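Local coordinates for regulator of Ty1 transposition protein 107 (Saccharomyces cerevisiae, PDB 3T7I) that binds phosphorylated histone H2A through its C-terminal pair of BRCT repeats during DNA damage repair in yeast, at residues Y21-V26 with L83-K88; P89-D94 with I111-Y116; K175-E180 with T212-D217; I224-W229 with V249-K254. All coordinates share one frame; numbering follows the deposited sequence.

The four contacts divide between the two BRCT repeats of the chain, two in each, and follow one another in series along the sequence. Contacts 1 and 2 lie in the first repeat with centres about 11 Å apart: strand 85-87 of contact 1 runs straight into helix 90-99 of contact 2, and Leu113 packs on Phe85 and Leu87. Contacts 3 and 4 lie about 15 Å apart at the other end of the molecule, where helix 205-218 leads into strand 224-228 and Ile215 meets Ile224. Centres of contacts 1 and 3 are about 45 Å apart, a spacing that reflects the elongated tandem. Contacts 1 and 2 also touch the second subunit.

Contact 1 of 4, residues Y21-V26 with L83-K88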
# COMPACT_ATOMS: atom_id res chain seq x y z
N TYR A 21 -7.88 -7.88 -10.33
CA TYR A 21 -7.64 -7.38 -8.97
C TYR A 21 -6.31 -7.80 -8.36
O TYR A 21 -5.88 -7.21 -7.38
CB TYR A 21 -8.77 -7.78 -8.02
CG TYR A 21 -10.07 -7.12 -8.35
CD1 TYR A 21 -10.32 -5.80 -8.00
CD2 TYR A 21 -11.06 -7.82 -9.04
CE1 TYR A 21 -11.52 -5.19 -8.31
CE2 TYR A 21 -12.27 -7.21 -9.36
CZ TYR A 21 -12.48 -5.90 -8.99
OH TYR A 21 -13.68 -5.31 -9.30
N ASP A 22 -5.68 -8.82 -8.94
CA ASP A 22 -4.42 -9.35 -8.45
C ASP A 22 -4.43 -9.57 -6.93
O ASP A 22 -3.62 -9.00 -6.20
CB ASP A 22 -3.28 -8.42 -8.85
CG ASP A 22 -1.91 -8.99 -8.52
OD1 ASP A 22 -1.74 -10.23 -8.51
OD2 ASP A 22 -0.99 -8.17 -8.27
N LEU A 23 -5.36 -10.39 -6.46
CA LEU A 23 -5.45 -10.72 -5.05
C LEU A 23 -5.04 -12.16 -4.83
O LEU A 23 -5.58 -13.08 -5.44
CB LEU A 23 -6.86 -10.50 -4.49
CG LEU A 23 -7.50 -9.12 -4.65
CD1 LEU A 23 -8.91 -9.11 -4.08
CD2 LEU A 23 -6.62 -8.06 -4.01
N LYS A 24 -4.09 -12.33 -3.93
CA LYS A 24 -3.68 -13.63 -3.44
C LYS A 24 -4.05 -13.64 -1.98
O LYS A 24 -3.35 -13.08 -1.15
CB LYS A 24 -2.18 -13.79 -3.62
CG LYS A 24 -1.74 -13.68 -5.09
CD LYS A 24 -0.25 -13.38 -5.20
CE LYS A 24 0.01 -11.89 -4.98
NZ LYS A 24 1.47 -11.58 -4.75
N ALA A 25 -5.20 -14.26 -1.69
CA ALA A 25 -5.84 -14.10 -0.40
C ALA A 25 -5.96 -15.40 0.39
O ALA A 25 -5.91 -16.51 -0.16
CB ALA A 25 -7.22 -13.48 -0.59
N VAL A 26 -6.13 -15.24 1.70
CA VAL A 26 -6.66 -16.30 2.54
C VAL A 26 -7.91 -15.71 3.19
O VAL A 26 -8.13 -14.50 3.14
CB VAL A 26 -5.65 -16.79 3.61
CG1 VAL A 26 -4.53 -17.64 2.95
CG2 VAL A 26 -5.06 -15.62 4.37
N LEU A 83 0.57 -6.35 3.00
CA LEU A 83 -0.86 -6.64 2.98
C LEU A 83 -1.47 -5.54 2.11
O LEU A 83 -1.39 -4.38 2.44
CB LEU A 83 -1.45 -6.62 4.39
CG LEU A 83 -2.95 -6.93 4.54
CD1 LEU A 83 -3.31 -8.27 3.91
CD2 LEU A 83 -3.40 -6.90 6.01
N LYS A 84 -2.03 -5.90 0.96
CA LYS A 84 -2.60 -4.90 0.06
C LYS A 84 -4.03 -4.53 0.42
O LYS A 84 -4.38 -3.35 0.49
CB LYS A 84 -2.50 -5.38 -1.38
CG LYS A 84 -3.19 -4.49 -2.39
CD LYS A 84 -2.79 -4.87 -3.81
CE LYS A 84 -3.89 -5.63 -4.53
NZ LYS A 84 -3.41 -6.11 -5.88
N PHE A 85 -4.87 -5.54 0.63
CA PHE A 85 -6.27 -5.29 1.03
C PHE A 85 -6.69 -6.19 2.19
O PHE A 85 -6.32 -7.35 2.26
CB PHE A 85 -7.24 -5.47 -0.14
CG PHE A 85 -7.07 -4.46 -1.26
CD1 PHE A 85 -7.28 -3.11 -1.02
CD2 PHE A 85 -6.70 -4.87 -2.53
CE1 PHE A 85 -7.11 -2.16 -2.05
CE2 PHE A 85 -6.53 -3.94 -3.57
CZ PHE A 85 -6.74 -2.58 -3.32
N ALA A 86 -7.48 -5.63 3.10
CA ALA A 86 -8.22 -6.41 4.07
C ALA A 86 -9.68 -6.15 3.77
O ALA A 86 -10.16 -5.04 3.98
CB ALA A 86 -7.86 -5.99 5.46
N LEU A 87 -10.38 -7.16 3.25
CA LEU A 87 -11.72 -6.98 2.70
C LEU A 87 -12.77 -7.91 3.30
O LEU A 87 -12.47 -9.05 3.68
CB LEU A 87 -11.71 -7.20 1.18
CG LEU A 87 -10.82 -6.30 0.32
CD1 LEU A 87 -10.61 -6.90 -1.05
CD2 LEU A 87 -11.39 -4.87 0.23
N LYS A 88 -14.01 -7.42 3.36
CA LYS A 88 -15.14 -8.23 3.77
C LYS A 88 -15.47 -9.26 2.70
O LYS A 88 -15.29 -9.01 1.51
CB LYS A 88 -16.35 -7.34 4.03
CG LYS A 88 -16.27 -6.50 5.29
CD LYS A 88 -17.61 -5.83 5.54
CE LYS A 88 -17.46 -4.53 6.29
NZ LYS A 88 -18.80 -3.93 6.55
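Lys84 sends its ammonium group onto two successive backbone carbonyls, donating to Asp22 O from NZ at 2.9 Å and to Tyr21 O from NZ at 3.1 Å. The two bonds differ in geometry: NZ lies only 19° out of the carbonyl plane of Tyr21 but well above that of Asp22. The Asp22 carboxylate adds a long salt bridge, with OD2 4.0 Å from Lys84 NZ, so charge attraction probably supplements the backbone bonds. A bend at chi3 (105°) in the otherwise extended lysine chain turns its end toward the carbonyls. Just behind the charge, Lys84 CE packs on Leu23 CD2 at 3.7 Å, and the two side chains cross at about a right angle. The same methyl reaches the edge of the Phe85 ring, close to its plane, with CD2 of Leu23 3.5 Å from CD2 of Phe85. The other branch of Leu23 turns to Leu87, CD1 to CD1 at 4.1 Å, so one forked side chain spans Phe85 and Leu87. Strands 23-27 and 85-87 belong to the parallel four-stranded sheet of the first BRCT repeat, but strand 62-64 runs between them; the contact therefore bridges over a neighbour through side chains. Phe91 of helix 90-99 covers Leu23, Leu113 packs against Phe85 and Leu87, and Lys130 of the second subunit hydrogen-bonds Lys84 O through NZ and packs on Phe85.

Contact 2 of 4, residues P89-D94 with I111-Y116; sequences PEFIID and INLFDY
Phe91 holds CG trans to its backbone N (chi1 171°), which sets an edge of its ring toward Tyr116, while the tyrosine's chi1 of -59° lays its own ring against Phe91 CA. That CA stands over one face, 3.8 Å from the centroid of the Tyr116 ring in a CH-pi contact. The two rings form an offset edge-to-face pair, centroids of Phe91 and Tyr116 5.8 Å apart and planes at 70°. Leu113 CD1 is also modelled over a face of Phe91, though the closeness of that approach is doubtful, and Ile111 CG2 comes to the ring obliquely, 4.1 Å from Phe91 CE1. Ile111 CD1 continues to Asp94, 3.8 Å from its CB. At the rim of the tyrosine, Glu90 CB lies 3.6 Å from Tyr116 CE1. The hydroxyl closes the contact, Tyr116 OH donating to Asp94 OD2 at 2.6 Å and using the anti lone pair of that oxygen. Helix 90-99 of the first BRCT repeat is thus joined to the chain that follows it, and Phe91 also meets Tyr21 edge-to-face. The tyrosine combines two kinds of contact, its face against Phe91 CA and the edge of the Phe91 ring, its hydroxyl on a carboxylate; the donated proton is consistent with an ionised Asp94, and the bond together with the CH-pi contact probably limits movement of the ring.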
# COMPACT_ATOMS: atom_id res chain seq x y z
N PRO A 89 -15.97 -10.44 3.13
CA PRO A 89 -16.35 -11.51 2.20
C PRO A 89 -17.43 -11.08 1.20
O PRO A 89 -17.50 -11.62 0.09
CB PRO A 89 -16.85 -12.63 3.13
CG PRO A 89 -17.18 -11.95 4.44
CD PRO A 89 -16.20 -10.81 4.54
N GLU A 90 -18.26 -10.11 1.57
CA GLU A 90 -19.29 -9.62 0.66
C GLU A 90 -18.72 -9.20 -0.69
O GLU A 90 -19.40 -9.29 -1.72
CB GLU A 90 -20.04 -8.44 1.28
CG GLU A 90 -21.11 -8.84 2.27
CD GLU A 90 -20.53 -9.41 3.55
OE1 GLU A 90 -19.47 -8.91 4.01
OE2 GLU A 90 -21.13 -10.36 4.09
N PHE A 91 -17.48 -8.70 -0.69
CA PHE A 91 -16.83 -8.30 -1.93
C PHE A 91 -16.89 -9.42 -2.95
O PHE A 91 -17.22 -9.19 -4.10
CB PHE A 91 -15.37 -7.92 -1.69
CG PHE A 91 -14.59 -7.72 -2.96
CD1 PHE A 91 -14.79 -6.59 -3.73
CD2 PHE A 91 -13.67 -8.66 -3.39
CE1 PHE A 91 -14.08 -6.40 -4.91
CE2 PHE A 91 -12.93 -8.46 -4.55
CZ PHE A 91 -13.15 -7.34 -5.32
N ILE A 92 -16.56 -10.63 -2.52
CA ILE A 92 -16.60 -11.78 -3.41
C ILE A 92 -18.06 -12.20 -3.69
O ILE A 92 -18.45 -12.41 -4.83
CB ILE A 92 -15.81 -12.97 -2.82
CG1 ILE A 92 -14.31 -12.64 -2.73
CG2 ILE A 92 -16.06 -14.23 -3.62
CD1 ILE A 92 -13.73 -12.03 -3.99
N ILE A 93 -18.85 -12.33 -2.63
CA ILE A 93 -20.27 -12.70 -2.74
C ILE A 93 -21.04 -11.80 -3.71
O ILE A 93 -21.74 -12.28 -4.60
CB ILE A 93 -20.94 -12.69 -1.34
CG1 ILE A 93 -20.31 -13.77 -0.45
CG2 ILE A 93 -22.45 -12.88 -1.45
CD1 ILE A 93 -20.58 -13.57 1.04
N ASP A 94 -20.90 -10.48 -3.54
CA ASP A 94 -21.64 -9.53 -4.36
C ASP A 94 -21.21 -9.59 -5.82
O ASP A 94 -22.03 -9.48 -6.73
CB ASP A 94 -21.47 -8.11 -3.83
CG ASP A 94 -22.10 -7.93 -2.47
OD1 ASP A 94 -22.70 -8.90 -2.00
OD2 ASP A 94 -22.02 -6.83 -1.89
N ILE A 111 -18.48 -2.72 -9.13
CA ILE A 111 -18.28 -2.99 -7.72
C ILE A 111 -17.09 -2.17 -7.25
O ILE A 111 -16.08 -2.10 -7.93
CB ILE A 111 -18.08 -4.52 -7.46
CG1 ILE A 111 -18.43 -4.89 -6.02
CG2 ILE A 111 -16.67 -4.97 -7.82
CD1 ILE A 111 -18.84 -6.34 -5.88
N ASN A 112 -17.24 -1.52 -6.11
CA ASN A 112 -16.19 -0.67 -5.58
C ASN A 112 -15.48 -1.34 -4.41
O ASN A 112 -16.04 -1.46 -3.31
CB ASN A 112 -16.75 0.68 -5.13
CG ASN A 112 -15.69 1.57 -4.52
OD1 ASN A 112 -14.49 1.33 -4.68
ND2 ASN A 112 -16.12 2.61 -3.82
N LEU A 113 -14.25 -1.77 -4.68
CA LEU A 113 -13.39 -2.44 -3.72
C LEU A 113 -13.40 -1.72 -2.36
O LEU A 113 -13.52 -2.36 -1.32
CB LEU A 113 -11.98 -2.51 -4.30
CG LEU A 113 -11.00 -3.60 -3.89
CD1 LEU A 113 -11.72 -4.88 -3.69
CD2 LEU A 113 -9.90 -3.76 -4.94
N PHE A 114 -13.32 -0.40 -2.37
CA PHE A 114 -13.27 0.36 -1.11
C PHE A 114 -14.57 0.36 -0.31
O PHE A 114 -14.58 0.73 0.86
CB PHE A 114 -12.81 1.79 -1.35
CG PHE A 114 -11.38 1.89 -1.80
CD1 PHE A 114 -10.34 1.58 -0.92
CD2 PHE A 114 -11.07 2.29 -3.09
CE1 PHE A 114 -9.02 1.68 -1.33
CE2 PHE A 114 -9.74 2.38 -3.50
CZ PHE A 114 -8.72 2.08 -2.62
N ASP A 115 -15.68 -0.07 -0.92
CA ASP A 115 -16.93 -0.21 -0.18
C ASP A 115 -16.85 -1.40 0.77
O ASP A 115 -17.76 -1.60 1.59
CB ASP A 115 -18.12 -0.42 -1.13
CG ASP A 115 -18.52 0.85 -1.87
OD1 ASP A 115 -19.31 0.76 -2.84
OD2 ASP A 115 -18.05 1.94 -1.48
N TYR A 116 -15.80 -2.21 0.64
CA TYR A 116 -15.74 -3.45 1.42
C TYR A 116 -14.56 -3.57 2.38
O TYR A 116 -14.25 -4.66 2.84
CB TYR A 116 -15.75 -4.66 0.49
CG TYR A 116 -16.97 -4.75 -0.39
CD1 TYR A 116 -18.09 -5.47 0.01
CD2 TYR A 116 -17.02 -4.12 -1.63
CE1 TYR A 116 -19.21 -5.57 -0.79
CE2 TYR A 116 -18.12 -4.21 -2.44
CZ TYR A 116 -19.22 -4.94 -2.02
OH TYR A 116 -20.32 -5.03 -2.83

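Contact 3 of 4, residues K175-E180 with T212-D217; sequences KKCTFE and TKMIND. Unlike the reference sequence in segment 212-217: Met214 (reference Leu).
Met214, modelled as selenomethionine and differing from the reference leucine, lies across the backbone of Cys177, Thr178 and Phe179. Its CG packs 4.0 Å from Phe179 CB; the selenium then passes 3.6 Å from Phe179 N and 3.7 Å from Thr178 C. The terminal methyl reaches farther back along the loop, with Met214 CE 3.3 Å from Cys177 O. Successive atoms of one side chain therefore follow successive residues of 175-180 in reverse. The torsions explain this path: the first two are fully extended (chi1 -179°), carrying the chain straight out from the helix, and a final turn at chi3 of -68° swings CE toward the cysteine. Cys177 SG meets the same methyl more loosely, 4.5 Å from Met214 CE. Phe179 also reaches the neighbouring helix residue, with CD1 of Phe179 4.5 Å from CA of Ile215. In the second BRCT repeat this joins helix 205-218, which packs against the central sheet, to the loop that leads from strand 168-172 toward strand 198-202. Ile215 belongs to the sheet-facing side of the helix, touching Tyr198, Leu200 and Ile224, whereas Met214 is turned to the loop. The loop has polar ties of its own: Thr178 OG1 donates to Glu180 OE1 at 3.3 Å, using the anti lone pair of that oxygen. Beyond the segments, Glu180 OE2 forms a salt bridge to Arg218 on the same helix, and Thr178 N binds Asp181 OD2. Ile182 packs on both Met214 and Ile215.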
# COMPACT_ATOMS: atom_id res chain seq x y z
N LYS A 175 5.39 -26.46 36.51
CA LYS A 175 6.16 -25.65 37.45
C LYS A 175 7.56 -26.20 37.67
O LYS A 175 8.41 -25.50 38.25
CB LYS A 175 5.42 -25.54 38.79
CG LYS A 175 4.06 -24.87 38.70
CD LYS A 175 3.49 -24.59 40.08
CE LYS A 175 2.10 -23.97 39.98
NZ LYS A 175 1.58 -23.56 41.32
N LYS A 176 7.83 -27.42 37.22
CA LYS A 176 9.17 -27.98 37.35
C LYS A 176 10.10 -27.28 36.39
O LYS A 176 10.38 -27.77 35.29
CB LYS A 176 9.18 -29.48 37.10
CG LYS A 176 10.56 -30.10 37.33
CD LYS A 176 10.57 -31.60 37.11
CE LYS A 176 11.92 -32.19 37.52
NZ LYS A 176 12.27 -31.83 38.93
N CYS A 177 10.60 -26.12 36.82
CA CYS A 177 11.28 -25.19 35.94
C CYS A 177 12.43 -24.55 36.69
O CYS A 177 12.26 -24.15 37.84
CB CYS A 177 10.29 -24.11 35.51
SG CYS A 177 10.97 -22.88 34.42
N THR A 178 13.58 -24.46 36.05
CA THR A 178 14.73 -23.77 36.65
C THR A 178 15.25 -22.65 35.75
O THR A 178 14.90 -22.58 34.57
CB THR A 178 15.89 -24.75 37.00
OG1 THR A 178 16.62 -25.11 35.82
CG2 THR A 178 15.35 -26.01 37.68
N PHE A 179 16.10 -21.79 36.31
CA PHE A 179 16.63 -20.65 35.58
C PHE A 179 17.30 -21.10 34.29
O PHE A 179 17.31 -20.37 33.30
CB PHE A 179 17.63 -19.89 36.45
CG PHE A 179 18.38 -18.81 35.71
CD1 PHE A 179 17.77 -17.60 35.42
CD2 PHE A 179 19.70 -19.01 35.33
CE1 PHE A 179 18.46 -16.60 34.75
CE2 PHE A 179 20.40 -18.02 34.66
CZ PHE A 179 19.79 -16.81 34.37
N GLU A 180 17.88 -22.30 34.31
CA GLU A 180 18.59 -22.82 33.15
C GLU A 180 17.68 -23.09 31.94
O GLU A 180 18.16 -23.16 30.80
CB GLU A 180 19.38 -24.08 33.53
CG GLU A 180 20.70 -23.79 34.23
CD GLU A 180 20.53 -23.32 35.67
OE1 GLU A 180 19.53 -23.70 36.33
OE2 GLU A 180 21.42 -22.58 36.15
N THR A 212 10.10 -13.64 38.27
CA THR A 212 10.80 -12.51 38.86
C THR A 212 11.79 -12.99 39.93
O THR A 212 12.97 -12.63 39.92
CB THR A 212 9.80 -11.53 39.48
OG1 THR A 212 8.88 -11.09 38.47
CG2 THR A 212 10.52 -10.31 40.06
N LYS A 213 11.29 -13.81 40.85
CA LYS A 213 12.11 -14.29 41.95
C LYS A 213 13.32 -14.98 41.35
O LYS A 213 14.47 -14.68 41.70
CB LYS A 213 11.32 -15.27 42.81
CG LYS A 213 12.06 -15.74 44.06
CD LYS A 213 11.28 -16.83 44.81
CE LYS A 213 11.72 -16.92 46.25
NZ LYS A 213 11.38 -15.68 47.00
N MSE A 214 13.05 -15.90 40.44
CA MSE A 214 14.06 -16.73 39.82
C MSE A 214 15.15 -15.94 39.09
O MSE A 214 16.35 -16.18 39.29
CB MSE A 214 13.37 -17.71 38.87
CG MSE A 214 14.27 -18.68 38.15
SE MSE A 214 13.22 -19.80 36.92
CE MSE A 214 12.20 -20.86 38.22
N ILE A 215 14.75 -14.98 38.26
CA ILE A 215 15.72 -14.21 37.50
C ILE A 215 16.52 -13.26 38.40
O ILE A 215 17.73 -13.16 38.26
CB ILE A 215 15.06 -13.42 36.33
CG1 ILE A 215 14.45 -14.40 35.32
CG2 ILE A 215 16.08 -12.52 35.62
CD1 ILE A 215 13.51 -13.71 34.33
N ASN A 216 15.84 -12.59 39.33
CA ASN A 216 16.53 -11.74 40.29
C ASN A 216 17.55 -12.51 41.13
O ASN A 216 18.61 -11.99 41.46
CB ASN A 216 15.54 -11.03 41.22
CG ASN A 216 16.25 -10.09 42.23
OD1 ASN A 216 16.80 -9.05 41.84
ND2 ASN A 216 16.23 -10.46 43.51
N ASP A 217 17.23 -13.75 41.48
CA ASP A 217 18.14 -14.60 42.25
C ASP A 217 19.36 -15.00 41.44
O ASP A 217 20.50 -14.92 41.92
CB ASP A 217 17.40 -15.86 42.76
CG ASP A 217 18.32 -16.80 43.54
OD1 ASP A 217 19.06 -16.34 44.44
OD2 ASP A 217 18.31 -18.01 43.23

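Contact 4 of 4, residues I224-W229 with V249-K254; sequences ILIVEW and VLYQKK
Tyr251 crosses Ile226 and Ile224 at a slant: CB rests 4.1 Å from Ile226 CB, and CD2 stands equally far from Ile226 CD1 and Ile224 CG2. The last of these methyls comes at the ring edge, the Ile226 methyl obliquely, and Tyr251 CE2 continues to Ile224 CB, 4.2 Å away. Strands 224-228 and 249-253 are antiparallel, their axes at 172°, and the latter forms the edge of the mixed sheet in the second BRCT repeat. Ile224 and Lys253 exchange a reciprocal pair of backbone bonds, and Ile226 N donates to Tyr251 O at 2.8 Å. A classic beta bulge then interrupts this ladder: Leu250 and Tyr251 both face Ile226, whose O accepts from Leu250 N at 2.8 Å and from Tyr251 N at 3.1 Å. From within the bulge, Leu250 CD2 packs against Glu228 CG, and Glu228 OE1 is hydrogen-bonded to Asn248 ND2. Leu225, Val227, Val249 and Gln252 occupy the other face, where Leu225 CD1 meets Val249 CG1 at 4.0 Å and Val227 CG1 meets Val249 CG2. Ile224, Ile226 and Tyr251 turn instead to helix 205-218, meeting Ile215 and Thr212.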
# COMPACT_ATOMS: atom_id res chain seq x y z
N ILE A 224 14.08 -7.18 32.65
CA ILE A 224 13.07 -8.22 32.55
C ILE A 224 11.75 -7.64 32.05
O ILE A 224 11.36 -6.55 32.44
CB ILE A 224 12.82 -8.88 33.93
CG1 ILE A 224 14.12 -9.47 34.48
CG2 ILE A 224 11.77 -9.96 33.82
CD1 ILE A 224 14.04 -9.82 35.95
N LEU A 225 11.08 -8.37 31.18
CA LEU A 225 9.77 -7.96 30.71
C LEU A 225 8.88 -9.17 30.69
O LEU A 225 9.17 -10.18 30.02
CB LEU A 225 9.86 -7.31 29.33
CG LEU A 225 8.52 -7.04 28.65
CD1 LEU A 225 7.73 -5.96 29.41
CD2 LEU A 225 8.75 -6.64 27.19
N ILE A 226 7.79 -9.09 31.44
CA ILE A 226 6.86 -10.19 31.53
C ILE A 226 5.50 -9.68 31.10
O ILE A 226 4.98 -8.72 31.67
CB ILE A 226 6.77 -10.72 32.96
CG1 ILE A 226 8.17 -11.05 33.49
CG2 ILE A 226 5.82 -11.91 33.04
CD1 ILE A 226 8.17 -11.76 34.85
N VAL A 227 4.91 -10.33 30.10
CA VAL A 227 3.65 -9.85 29.54
C VAL A 227 2.64 -10.96 29.32
O VAL A 227 2.97 -12.15 29.39
CB VAL A 227 3.86 -9.14 28.19
CG1 VAL A 227 4.81 -7.95 28.34
CG2 VAL A 227 4.40 -10.12 27.18
N GLU A 228 1.40 -10.56 29.04
CA GLU A 228 0.35 -11.51 28.70
C GLU A 228 0.34 -11.71 27.19
O GLU A 228 0.88 -10.89 26.44
CB GLU A 228 -1.02 -10.98 29.14
CG GLU A 228 -0.97 -10.01 30.30
CD GLU A 228 -2.35 -9.61 30.77
OE1 GLU A 228 -2.83 -8.54 30.33
OE2 GLU A 228 -2.95 -10.38 31.56
N TRP A 229 -0.26 -12.81 26.74
CA TRP A 229 -0.39 -13.04 25.30
C TRP A 229 -1.02 -11.83 24.62
O TRP A 229 -0.62 -11.45 23.52
CB TRP A 229 -1.23 -14.31 25.02
CG TRP A 229 -1.58 -14.51 23.56
CD1 TRP A 229 -2.84 -14.67 23.03
CD2 TRP A 229 -0.68 -14.54 22.44
NE1 TRP A 229 -2.77 -14.81 21.66
CE2 TRP A 229 -1.45 -14.73 21.28
CE3 TRP A 229 0.71 -14.41 22.31
CZ2 TRP A 229 -0.89 -14.81 20.00
CZ3 TRP A 229 1.27 -14.49 21.06
CH2 TRP A 229 0.48 -14.69 19.91
N VAL A 249 1.16 -5.51 30.26
CA VAL A 249 2.44 -5.75 30.91
C VAL A 249 2.22 -6.15 32.37
O VAL A 249 1.51 -5.46 33.12
CB VAL A 249 3.33 -4.50 30.86
CG1 VAL A 249 4.60 -4.72 31.65
CG2 VAL A 249 3.66 -4.13 29.40
N LEU A 250 2.82 -7.27 32.79
CA LEU A 250 2.63 -7.78 34.14
C LEU A 250 3.78 -7.37 35.03
O LEU A 250 3.61 -7.15 36.21
CB LEU A 250 2.48 -9.30 34.14
CG LEU A 250 1.08 -9.91 33.96
CD1 LEU A 250 0.00 -8.85 33.81
CD2 LEU A 250 1.07 -10.83 32.78
N TYR A 251 4.97 -7.28 34.44
CA TYR A 251 6.13 -6.86 35.20
C TYR A 251 7.18 -6.38 34.22
O TYR A 251 7.32 -6.94 33.13
CB TYR A 251 6.67 -8.02 36.05
CG TYR A 251 7.93 -7.69 36.83
CD1 TYR A 251 7.88 -6.97 38.03
CD2 TYR A 251 9.17 -8.09 36.37
CE1 TYR A 251 9.04 -6.67 38.74
CE2 TYR A 251 10.33 -7.80 37.07
CZ TYR A 251 10.26 -7.09 38.25
OH TYR A 251 11.42 -6.81 38.92
N GLN A 252 7.90 -5.33 34.60
CA GLN A 252 9.09 -4.96 33.86
C GLN A 252 10.11 -4.29 34.77
O GLN A 252 9.76 -3.60 35.72
CB GLN A 252 8.76 -4.06 32.67
CG GLN A 252 8.20 -2.72 33.06
CD GLN A 252 7.81 -1.89 31.85
OE1 GLN A 252 6.65 -1.50 31.71
NE2 GLN A 252 8.77 -1.62 30.97
N LYS A 253 11.38 -4.51 34.46
CA LYS A 253 12.48 -3.93 35.20
C LYS A 253 13.45 -3.43 34.14
O LYS A 253 14.06 -4.22 33.43
CB LYS A 253 13.14 -5.00 36.07
CG LYS A 253 14.48 -4.59 36.68
CD LYS A 253 15.06 -5.72 37.54
CE LYS A 253 16.44 -5.36 38.08
NZ LYS A 253 16.44 -4.04 38.78
N LYS A 254 13.56 -2.11 34.02
CA LYS A 254 14.40 -1.50 33.00
C LYS A 254 15.54 -0.69 33.62
O LYS A 254 16.08 -1.07 34.65
CB LYS A 254 13.57 -0.64 32.03
CG LYS A 254 12.43 0.13 32.68
CD LYS A 254 11.27 0.36 31.71
CE LYS A 254 11.68 1.23 30.52
NZ LYS A 254 10.53 1.48 29.59